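Local atomic coordinates of putative sulfatase yidJ (Bacteroides fragilis, PDB entry 2QZU), a protein that probably hydrolyses sulfate esters as a metal-dependent member of the sulfatase family. Residues A[329-334]-A[444-449]. Numbering follows the deposited sequence.
Sequences FYEESM and PHEMNN
Glu-446 reaches across to the first turn of helix 331-334 and accepts a hydrogen bond from the backbone of Glu-331. Glu-331 N lies 3.0 Å from Glu-446 OE2. The N-H...O angle of 162° makes the bond nearly straight. It arrives on the syn side, 24° out of the carboxylate plane. An extended chain beyond CG (chi2 174°) carries the carboxylate this far. On the way Glu-446 runs alongside Tyr-330 in the opposite direction, and its OE2 lies at the ring edge, 3.4 Å from CD1 of Tyr-330. CE2 of Phe-329 lies over the centre of the Tyr-330 ring, 3.9 Å above its plane, and the ring also stacks with His-321. Water 1 extends the link at the hydroxyl end, 2.9 Å from Tyr-330 OH, and donates to Glu-446 O.

Glu-331 bends at chi2, and its carboxylate stands almost perpendicular to that of Glu-446. Glu-331 OE1 and Glu-446 OE1 are 4.2 Å apart, a like-charge approach probably eased by water 2 between them and by the salt bridge from Glu-331 OE2 to Arg-417 on strand 412-417. Tyr-330 is the N-cap residue, so OE2 binds a first-turn N-H, where a carboxylate probably also gains from the helix dipole. A glutamate far along the chain thus accepts the N-H opening a one-turn helix, holding the connection between sheet strands 306-311 and 338-341 against the loop between strand 431-439 and helix 455-471.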
# COMPACT_ATOMS: atom_id res chain seq x y z
N PHE A 329 -19.50 6.22 16.51
CA PHE A 329 -19.84 5.96 17.90
C PHE A 329 -19.68 4.54 18.44
O PHE A 329 -19.78 4.33 19.65
CB PHE A 329 -21.27 6.43 18.17
CG PHE A 329 -22.24 6.03 17.10
CD1 PHE A 329 -22.74 6.98 16.21
CD2 PHE A 329 -22.62 4.70 16.96
CE1 PHE A 329 -23.60 6.60 15.18
CE2 PHE A 329 -23.48 4.32 15.93
CZ PHE A 329 -23.97 5.27 15.04
N TYR A 330 -19.44 3.57 17.57
CA TYR A 330 -19.27 2.19 18.02
C TYR A 330 -18.12 2.03 19.00
O TYR A 330 -17.10 2.72 18.90
CB TYR A 330 -19.06 1.26 16.81
CG TYR A 330 -20.31 1.08 15.96
CD1 TYR A 330 -21.47 0.55 16.52
CD2 TYR A 330 -20.32 1.44 14.62
CE1 TYR A 330 -22.62 0.37 15.74
CE2 TYR A 330 -21.46 1.27 13.83
CZ TYR A 330 -22.61 0.74 14.41
OH TYR A 330 -23.75 0.57 13.64
N GLU A 331 -18.29 1.12 19.96
CA GLU A 331 -17.28 0.85 20.98
C GLU A 331 -15.86 0.61 20.45
O GLU A 331 -14.90 1.13 21.02
CB GLU A 331 -17.69 -0.35 21.83
CG GLU A 331 -18.83 -0.09 22.79
CD GLU A 331 -18.49 0.95 23.83
OE1 GLU A 331 -18.89 2.11 23.66
OE2 GLU A 331 -17.81 0.59 24.82
N GLU A 332 -15.71 -0.17 19.38
CA GLU A 332 -14.38 -0.47 18.86
C GLU A 332 -13.67 0.79 18.36
O GLU A 332 -12.44 0.82 18.23
CB GLU A 332 -14.45 -1.50 17.72
CG GLU A 332 -15.16 -1.02 16.48
CD GLU A 332 -16.65 -1.32 16.49
OE1 GLU A 332 -17.22 -1.51 17.58
OE2 GLU A 332 -17.25 -1.35 15.39
N SER A 333 -14.45 1.83 18.09
CA SER A 333 -13.94 3.11 17.63
C SER A 333 -13.66 4.07 18.79
O SER A 333 -12.61 4.72 18.85
CB SER A 333 -14.95 3.74 16.66
OG SER A 333 -14.61 5.07 16.34
N MSE A 334 -14.60 4.15 19.73
CA MSE A 334 -14.47 5.04 20.88
C MSE A 334 -13.54 4.57 22.00
O MSE A 334 -12.84 5.38 22.61
CB MSE A 334 -15.85 5.32 21.50
CG MSE A 334 -16.82 6.10 20.60
SE MSE A 334 -18.45 6.60 21.57
CE MSE A 334 -17.69 8.01 22.65
N PRO A 444 -24.04 -5.85 23.85
CA PRO A 444 -22.66 -5.34 23.92
C PRO A 444 -21.99 -5.03 22.58
O PRO A 444 -21.13 -4.15 22.50
CB PRO A 444 -21.93 -6.42 24.71
CG PRO A 444 -22.68 -7.67 24.34
CD PRO A 444 -24.12 -7.21 24.40
N HIS A 445 -22.37 -5.75 21.53
CA HIS A 445 -21.76 -5.53 20.22
C HIS A 445 -22.56 -4.55 19.38
O HIS A 445 -22.34 -4.42 18.17
CB HIS A 445 -21.59 -6.86 19.50
CG HIS A 445 -20.77 -7.85 20.28
ND1 HIS A 445 -19.45 -7.63 20.59
CD2 HIS A 445 -21.11 -9.02 20.87
CE1 HIS A 445 -19.01 -8.63 21.34
NE2 HIS A 445 -19.99 -9.48 21.53
N GLU A 446 -23.48 -3.85 20.03
CA GLU A 446 -24.32 -2.83 19.40
C GLU A 446 -24.86 -3.19 18.03
O GLU A 446 -24.51 -2.58 17.02
CB GLU A 446 -23.52 -1.53 19.34
CG GLU A 446 -23.03 -1.10 20.72
CD GLU A 446 -22.11 0.10 20.68
OE1 GLU A 446 -22.34 1.06 21.45
OE2 GLU A 446 -21.14 0.09 19.89
N MSE A 447 -25.75 -4.18 18.00
CA MSE A 447 -26.36 -4.66 16.77
C MSE A 447 -27.82 -4.23 16.64
O MSE A 447 -28.39 -4.28 15.55
CB MSE A 447 -26.30 -6.19 16.71
CG MSE A 447 -24.93 -6.79 16.89
SE MSE A 447 -23.72 -6.27 15.48
CE MSE A 447 -24.48 -7.31 14.03
N ASN A 448 -28.43 -3.82 17.75
CA ASN A 448 -29.84 -3.44 17.74
C ASN A 448 -30.09 -1.99 18.12
O ASN A 448 -29.95 -1.62 19.29
CB ASN A 448 -30.61 -4.33 18.72
CG ASN A 448 -32.12 -4.27 18.51
OD1 ASN A 448 -32.89 -4.80 19.32
ND2 ASN A 448 -32.55 -3.63 17.43
N ASN A 449 -30.47 -1.17 17.14
CA ASN A 449 -30.79 0.22 17.43
C ASN A 449 -32.20 0.15 18.00
O ASN A 449 -33.15 -0.13 17.27
CB ASN A 449 -30.79 1.07 16.15
CG ASN A 449 -31.20 2.51 16.42
OD1 ASN A 449 -31.44 2.89 17.56
ND2 ASN A 449 -31.28 3.31 15.36
O HOH W 1 -25.45 -1.55 14.58
O HOH W 2 -20.65 2.96 21.93